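Local coordinates for protein uncharacterized peptidase Lmo0363 (Listeria monocytogenes, PDB 3L4E) that is probably a serine peptidase of the S51 (peptidase E-like) family that hydrolyses peptide bonds, though its substrates are not established, at residues 71-76 with 98-103; 81-86 with 104-109; 157-162 with 173-178. All coordinates share one frame; numbering follows the deposited sequence. Where two conformers were deposited one is given.

Contact 1: residues 71-76 with 98-103; sequences GEITTK and KRTGAD
I73 of helix 70-79 reaches with two methyl-bearing branches into the joint where helix 90-100 gives way to helix 102-111. Its CG2 meets CB of A102 at 3.9 Å. The other branch, CG1 to CD1, is extended (chi2 175°) and brings I73 CD1 to 4.1 Å from T100 CG2, about equally close to CB of that residue; the two side chains cross at roughly a right angle. The isoleucine thus touches the residues before and after G101, and L105 of helix 102-111 also lies against it. T100 packs on I65 as well, a loop residue of the same neighbourhood.

Hydrogen bonds shape the joint itself. G101 leaves the first helix with positive phi (76°) in a Schellman motif, and its N bonds to K98 O at 3.1 Å. T100 OG1 accepts from A102 N at 3.2 Å, an ST turn, and also bonds to E96 O one turn back. These partners fix the hydroxyl on the helix side and leave the methyl for I73; one face of the R99 guanidinium also rests near T100 CG2.

Charges stay at the periphery: K76 NZ stands 3.9 Å from E72 OE1, a long salt bridge, and also pairs with E68.

No hydrogen bond or salt bridge crosses between 71-76 and 98-103. The hydroxyl of T100 is engaged by its own helix and by A102 N, and only carbon atoms of T100 and A102 meet I73. The two sides are therefore joined here by buried aliphatic contact alone, a small contact of dispersion and burial (98 Å² in all), without directed bonds.

Contact 2: residues 81-86 with 104-109; sequences DFIYVT and KLILEE
I83 of strand 82-85 packs on I106 and E109 of helix 102-111, the second helix of the beta-alpha-beta connection that runs through helix 90-100 to the neighbouring parallel strand 115-119. Its CB points at the helix and there the chain divides. The CG2 branch makes no close approach to 104-109. CG1 lies anti to the carbonyl carbon (chi1 -59°) and serves as the arm that lifts the terminal methyl off the sheet. CD1 does the touching: it comes to 3.9 Å from CB of E109, where the two side chains meet at about a right angle, and to 4.4 Å from CG2 of I106, a looser apolar contact. The tip thus meets residues three apart, nearly one turn of helix.

E109 offers only its aliphatic root to I83. Its chain bends at chi2 (-62°), and carboxylate atom OE1 forms a salt bridge with K114 just beyond the apolar patch.

I83 also packs on L77 of helix 70-79 and I33 of strand 29-33, while its backbone bonds to L115 and I117. Helices 70-79 and 102-111 thus share one face of the parallel part of the main mixed sheet, with I83 meeting both.

Contact 3: residues 157-162 with 173-178; sequences STLPHY and KIVTEY
L159 and Y162 face I174 and V175 within a beta-alpha-beta crossover: strand 157-159, helix 168-177 and the parallel strand 184-186 follow one another, and this contact lays the helix on the first strand and the turn after it.

The apolar contacts are centred on L159. Its chi1 (-178°) carries CG towards the helix, and chi2 (58°) sets the two methyls against it. CD1 reaches CD1 of I174 at 3.7 Å and also lies 3.9 Å from I174 CG2. The second methyl, CD2, comes equally near that I174 CG2 and stands 4.0 Å from CG2 of V175, so L159 lies over two successive helical residues, obliquely to the first and nearly square to the second. T171, a turn earlier on the helix, and I184 of the partner strand touch the leucine too.

Polar interactions belong to the neighbouring backbone and to H161, not to the interface, which has no hydrogen bond across it. L159 bonds through its backbone to Y185 and I187, keeping the strand in its small sheet. H161, probably part of the charge relay system together with S120, lies two residues beyond the strand, after P160. Its ND1 bonds to N189, its ring stacks with F167, and its side chain touches S120; P160 CB lies over one ring face, towards the rim. The helix and its strand thus border a probable catalytic residue whose side chain makes no contact with 173-178.

The aromatic contact is at the more open margin. Y162 also has CG anti to its N, and the ring extends towards the helix, on the side away from the H161 ring, where T171 and Q172 also touch it. V175 CG2 approaches obliquely and stops 3.5 Å from Y162 CE1.

Overall arrangement
From the N terminus, strands 4-8, 29-33 and 59-62 come before any contact. Contact 1 opens on helix 70-79 and closes at the joint between helices 90-100 and 102-111. Contact 2 opens inside that loop, on strand 82-85, and closes just beyond it on helix 102-111, so the two loops cross. They also touch, L105 packing on T74. Together they tie helix 70-79, the joint of helices 90-100 and 102-111, and strand 82-85 of the main sheet together. Contact 3 follows in series, closing a short loop between strand 157-159 and helix 168-177; it lies on the opposite side of the chain's centre, its centre about 24 Å from that of contact 2.

Contact 1: residues 71-76 with 98-103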
# COMPACT_ATOMS: atom_id res chain seq x y z
N GLY A 71 -5.97 -4.18 20.26
CA GLY A 71 -6.14 -5.60 20.43
C GLY A 71 -6.54 -6.26 19.12
O GLY A 71 -5.97 -7.28 18.74
N GLU A 72 -7.51 -5.66 18.44
CA GLU A 72 -8.01 -6.20 17.19
C GLU A 72 -6.98 -6.03 16.07
O GLU A 72 -6.82 -6.91 15.22
CB GLU A 72 -9.32 -5.51 16.80
CG GLU A 72 -10.14 -6.28 15.78
CD GLU A 72 -10.62 -7.61 16.32
OE1 GLU A 72 -10.88 -8.52 15.50
OE2 GLU A 72 -10.73 -7.74 17.55
N ILE A 73 -6.28 -4.90 16.08
CA ILE A 73 -5.25 -4.63 15.09
C ILE A 73 -4.13 -5.66 15.23
O ILE A 73 -3.71 -6.27 14.25
CB ILE A 73 -4.67 -3.21 15.25
CG1 ILE A 73 -5.73 -2.15 14.91
CG2 ILE A 73 -3.42 -3.03 14.39
CD1 ILE A 73 -5.28 -0.71 15.16
N THR A 74 -3.66 -5.85 16.46
CA THR A 74 -2.60 -6.81 16.73
C THR A 74 -3.00 -8.23 16.32
O THR A 74 -2.24 -8.93 15.65
CB THR A 74 -2.21 -6.81 18.22
OG1 THR A 74 -1.75 -5.51 18.60
CG2 THR A 74 -1.10 -7.82 18.48
N THR A 75 -4.20 -8.63 16.72
CA THR A 75 -4.70 -9.97 16.46
C THR A 75 -4.83 -10.28 14.97
O THR A 75 -4.32 -11.30 14.50
CB THR A 75 -6.07 -10.19 17.13
OG1 THR A 75 -5.96 -9.96 18.54
CG2 THR A 75 -6.56 -11.62 16.90
N LYS A 76 -5.51 -9.41 14.24
CA LYS A 76 -5.72 -9.62 12.81
C LYS A 76 -4.40 -9.65 12.04
O LYS A 76 -4.17 -10.54 11.23
CB LYS A 76 -6.66 -8.55 12.23
CG LYS A 76 -8.09 -8.65 12.75
CD LYS A 76 -9.00 -7.57 12.17
CE LYS A 76 -10.45 -7.81 12.58
NZ LYS A 76 -11.37 -6.73 12.11
N LYS A 98 0.62 5.58 12.67
CA LYS A 98 1.47 6.07 13.75
C LYS A 98 0.71 6.23 15.07
O LYS A 98 1.22 5.87 16.14
CB LYS A 98 2.16 7.38 13.37
CG LYS A 98 3.19 7.26 12.27
CD LYS A 98 3.97 8.57 12.14
CE LYS A 98 5.07 8.46 11.10
NZ LYS A 98 5.91 9.70 11.07
N ARG A 99 -0.50 6.78 15.00
CA ARG A 99 -1.30 7.02 16.20
C ARG A 99 -1.52 5.76 17.02
O ARG A 99 -1.55 5.79 18.25
CB ARG A 99 -2.66 7.63 15.85
CG ARG A 99 -3.59 7.69 17.06
CD ARG A 99 -4.99 8.19 16.74
NE ARG A 99 -5.76 7.29 15.88
CZ ARG A 99 -6.47 6.24 16.31
NH1 ARG A 99 -6.50 5.92 17.59
NH2 ARG A 99 -7.14 5.50 15.44
N THR A 100 -1.70 4.64 16.32
CA THR A 100 -2.00 3.38 16.98
C THR A 100 -0.75 2.58 17.28
O THR A 100 -0.81 1.60 18.01
CB THR A 100 -2.90 2.50 16.10
OG1 THR A 100 -2.27 2.31 14.82
CG2 THR A 100 -4.25 3.17 15.90
N GLY A 101 0.37 2.99 16.70
CA GLY A 101 1.59 2.21 16.81
C GLY A 101 1.55 0.99 15.91
O GLY A 101 2.36 0.07 16.06
N ALA A 102 0.62 0.97 14.95
CA ALA A 102 0.47 -0.18 14.06
C ALA A 102 1.52 -0.22 12.96
O ALA A 102 1.77 -1.26 12.36
CB ALA A 102 -0.93 -0.21 13.46
N ASP A 103 2.14 0.92 12.68
CA ASP A 103 3.25 0.93 11.75
C ASP A 103 4.29 -0.09 12.21
O ASP A 103 4.83 -0.85 11.41
CB ASP A 103 3.86 2.34 11.60
CG ASP A 103 4.37 2.92 12.92
OD1 ASP A 103 3.87 2.57 14.00
OD2 ASP A 103 5.29 3.77 12.86

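Contact 2: residues 81-86 with 104-109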
# COMPACT_ATOMS: atom_id res chain seq x y z
N ASP A 81 -2.66 -14.27 6.67
CA ASP A 81 -1.48 -14.59 5.88
C ASP A 81 -0.85 -13.38 5.22
O ASP A 81 0.37 -13.26 5.16
CB ASP A 81 -1.85 -15.62 4.81
CG ASP A 81 -2.35 -16.92 5.41
OD1 ASP A 81 -1.59 -17.53 6.19
OD2 ASP A 81 -3.49 -17.32 5.13
N PHE A 82 -1.70 -12.47 4.72
CA PHE A 82 -1.23 -11.31 3.96
C PHE A 82 -1.75 -10.03 4.57
O PHE A 82 -2.73 -10.04 5.30
CB PHE A 82 -1.73 -11.37 2.51
CG PHE A 82 -1.38 -12.64 1.78
CD1 PHE A 82 -0.23 -13.34 2.08
CD2 PHE A 82 -2.21 -13.12 0.79
CE1 PHE A 82 0.08 -14.50 1.41
CE2 PHE A 82 -1.90 -14.29 0.11
CZ PHE A 82 -0.76 -14.98 0.42
N ILE A 83 -1.07 -8.93 4.27
CA ILE A 83 -1.53 -7.59 4.63
C ILE A 83 -1.74 -6.82 3.33
O ILE A 83 -0.87 -6.80 2.48
CB ILE A 83 -0.48 -6.85 5.51
CG1 ILE A 83 -0.18 -7.64 6.79
CG2 ILE A 83 -0.96 -5.43 5.85
CD1 ILE A 83 1.11 -7.21 7.49
N TYR A 84 -2.91 -6.19 3.18
CA TYR A 84 -3.22 -5.43 1.97
C TYR A 84 -3.68 -4.04 2.38
O TYR A 84 -4.59 -3.91 3.19
CB TYR A 84 -4.34 -6.13 1.20
CG TYR A 84 -4.81 -5.47 -0.08
CD1 TYR A 84 -5.57 -4.29 -0.05
CD2 TYR A 84 -4.56 -6.06 -1.32
CE1 TYR A 84 -6.04 -3.71 -1.23
CE2 TYR A 84 -5.01 -5.49 -2.50
CZ TYR A 84 -5.75 -4.32 -2.45
OH TYR A 84 -6.21 -3.76 -3.62
N VAL A 85 -3.05 -3.02 1.80
CA VAL A 85 -3.39 -1.64 2.12
C VAL A 85 -3.89 -0.94 0.86
O VAL A 85 -3.15 -0.81 -0.12
CB VAL A 85 -2.19 -0.90 2.72
CG1 VAL A 85 -2.53 0.58 3.00
CG2 VAL A 85 -1.72 -1.60 4.00
N THR A 86 -5.15 -0.49 0.89
CA THR A 86 -5.76 0.15 -0.28
C THR A 86 -5.20 1.55 -0.50
O THR A 86 -4.59 2.14 0.40
CB THR A 86 -7.29 0.32 -0.12
OG1 THR A 86 -7.55 1.42 0.77
CG2 THR A 86 -7.97 -0.96 0.39
N LYS A 104 4.49 -0.15 13.53
CA LYS A 104 5.42 -1.09 14.14
C LYS A 104 4.99 -2.54 13.95
O LYS A 104 5.81 -3.41 13.65
CB LYS A 104 5.57 -0.79 15.63
CG LYS A 104 6.98 -0.94 16.17
CD LYS A 104 7.85 0.25 15.78
CE LYS A 104 8.34 0.15 14.34
NZ LYS A 104 8.96 1.42 13.89
N LEU A 105 3.70 -2.80 14.12
CA LEU A 105 3.16 -4.16 14.01
C LEU A 105 3.23 -4.68 12.58
O LEU A 105 3.38 -5.88 12.35
CB LEU A 105 1.71 -4.18 14.51
CG LEU A 105 1.57 -3.74 15.96
CD1 LEU A 105 0.11 -3.69 16.37
CD2 LEU A 105 2.35 -4.68 16.87
N ILE A 106 3.12 -3.78 11.62
CA ILE A 106 3.22 -4.15 10.22
C ILE A 106 4.67 -4.50 9.89
O ILE A 106 4.94 -5.52 9.26
CB ILE A 106 2.67 -3.05 9.28
CG1 ILE A 106 1.15 -2.99 9.42
CG2 ILE A 106 3.11 -3.30 7.84
CD1 ILE A 106 0.47 -1.90 8.63
N LEU A 107 5.60 -3.67 10.35
CA LEU A 107 7.01 -3.96 10.12
C LEU A 107 7.43 -5.30 10.72
O LEU A 107 8.18 -6.05 10.09
CB LEU A 107 7.90 -2.84 10.67
CG LEU A 107 7.80 -1.50 9.93
CD1 LEU A 107 8.65 -0.44 10.64
CD2 LEU A 107 8.22 -1.67 8.47
N GLU A 108 6.96 -5.59 11.93
CA GLU A 108 7.28 -6.86 12.57
C GLU A 108 6.77 -8.05 11.76
O GLU A 108 7.49 -9.04 11.59
CB GLU A 108 6.72 -6.93 14.00
CG GLU A 108 7.03 -8.25 14.70
CD GLU A 108 6.19 -8.49 15.96
OE1 GLU A 108 5.56 -7.53 16.46
OE2 GLU A 108 6.18 -9.64 16.45
N GLU A 109 5.54 -7.97 11.28
CA GLU A 109 4.96 -9.05 10.49
C GLU A 109 5.74 -9.26 9.20
O GLU A 109 6.03 -10.39 8.82
CB GLU A 109 3.49 -8.77 10.18
CG GLU A 109 2.58 -8.78 11.40
CD GLU A 109 2.56 -10.13 12.09
OE1 GLU A 109 2.49 -11.17 11.40
OE2 GLU A 109 2.60 -10.16 13.34

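Contact 3: residues 157-162 with 173-178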
# COMPACT_ATOMS: atom_id res chain seq x y z
N SER A 157 11.35 5.80 -3.34
CA SER A 157 10.06 6.46 -3.13
C SER A 157 9.10 6.19 -4.28
O SER A 157 9.16 6.83 -5.33
CB SER A 157 10.26 7.97 -2.96
OG SER A 157 11.11 8.25 -1.87
N THR A 158 8.20 5.23 -4.07
CA THR A 158 7.30 4.80 -5.13
C THR A 158 6.34 5.91 -5.52
O THR A 158 5.72 6.54 -4.66
CB THR A 158 6.51 3.55 -4.71
OG1 THR A 158 7.43 2.52 -4.32
CG2 THR A 158 5.63 3.05 -5.84
N LEU A 159 6.23 6.16 -6.82
CA LEU A 159 5.36 7.20 -7.34
C LEU A 159 4.29 6.57 -8.22
O LEU A 159 4.55 6.22 -9.37
CB LEU A 159 6.17 8.23 -8.13
CG LEU A 159 5.39 9.41 -8.69
CD1 LEU A 159 4.70 10.18 -7.57
CD2 LEU A 159 6.34 10.32 -9.45
N PRO A 160 3.07 6.40 -7.69
CA PRO A 160 2.06 5.65 -8.43
C PRO A 160 1.32 6.50 -9.46
O PRO A 160 1.38 7.73 -9.42
CB PRO A 160 1.09 5.20 -7.32
CG PRO A 160 1.18 6.29 -6.31
CD PRO A 160 2.61 6.80 -6.35
N HIS A 161 0.64 5.81 -10.37
CA HIS A 161 -0.06 6.44 -11.48
C HIS A 161 0.89 7.24 -12.38
O HIS A 161 0.47 8.23 -12.97
CB HIS A 161 -1.21 7.34 -11.00
CG HIS A 161 -2.07 6.74 -9.93
ND1 HIS A 161 -2.80 5.58 -10.11
CD2 HIS A 161 -2.33 7.15 -8.66
CE1 HIS A 161 -3.47 5.30 -9.01
NE2 HIS A 161 -3.20 6.23 -8.11
N TYR A 162 2.15 6.82 -12.48
CA TYR A 162 3.16 7.63 -13.20
C TYR A 162 2.81 7.85 -14.66
O TYR A 162 2.56 6.91 -15.41
CB TYR A 162 4.57 7.03 -13.09
CG TYR A 162 5.61 7.86 -13.82
CD1 TYR A 162 6.08 9.05 -13.28
CD2 TYR A 162 6.10 7.47 -15.06
CE1 TYR A 162 7.03 9.82 -13.94
CE2 TYR A 162 7.05 8.23 -15.73
CZ TYR A 162 7.51 9.40 -15.17
OH TYR A 162 8.45 10.17 -15.83
N LYS A 173 5.80 16.70 -12.27
CA LYS A 173 6.37 17.74 -11.42
C LYS A 173 7.04 17.17 -10.18
O LYS A 173 7.97 17.76 -9.64
CB LYS A 173 5.31 18.78 -11.06
CG LYS A 173 4.91 19.63 -12.25
CD LYS A 173 3.88 20.69 -11.89
CE LYS A 173 3.60 21.60 -13.08
NZ LYS A 173 2.56 22.62 -12.77
N ILE A 174 6.58 16.00 -9.74
CA ILE A 174 7.19 15.32 -8.60
C ILE A 174 8.57 14.79 -8.97
O ILE A 174 9.53 14.96 -8.21
CB ILE A 174 6.29 14.19 -8.06
CG1 ILE A 174 5.03 14.78 -7.43
CG2 ILE A 174 7.05 13.31 -7.05
CD1 ILE A 174 4.11 13.77 -6.79
N VAL A 175 8.68 14.14 -10.12
CA VAL A 175 9.97 13.65 -10.58
C VAL A 175 10.99 14.78 -10.65
O VAL A 175 12.12 14.64 -10.19
CB VAL A 175 9.88 13.00 -11.97
CG1 VAL A 175 11.26 12.85 -12.57
CG2 VAL A 175 9.19 11.65 -11.88
N THR A 176 10.58 15.90 -11.23
CA THR A 176 11.47 17.05 -11.39
C THR A 176 11.95 17.56 -10.04
O THR A 176 13.15 17.80 -9.85
CB THR A 176 10.78 18.21 -12.14
OG1 THR A 176 10.13 17.72 -13.32
CG2 THR A 176 11.79 19.28 -12.53
N GLU A 177 11.02 17.72 -9.11
CA GLU A 177 11.33 18.31 -7.81
C GLU A 177 12.10 17.38 -6.88
O GLU A 177 12.91 17.83 -6.07
CB GLU A 177 10.04 18.79 -7.14
CG GLU A 177 10.24 19.33 -5.73
CD GLU A 177 8.99 19.98 -5.17
OE1 GLU A 177 7.92 19.86 -5.81
OE2 GLU A 177 9.08 20.62 -4.10
N TYR A 178 11.86 16.08 -6.99
CA TYR A 178 12.50 15.13 -6.09
C TYR A 178 13.46 14.19 -6.81
O TYR A 178 14.42 13.70 -6.22
CB TYR A 178 11.43 14.33 -5.32
CG TYR A 178 10.52 15.20 -4.49
CD1 TYR A 178 9.39 15.79 -5.05
CD2 TYR A 178 10.78 15.43 -3.14
CE1 TYR A 178 8.55 16.59 -4.29
CE2 TYR A 178 9.94 16.22 -2.37
CZ TYR A 178 8.83 16.79 -2.95
OH TYR A 178 7.99 17.58 -2.20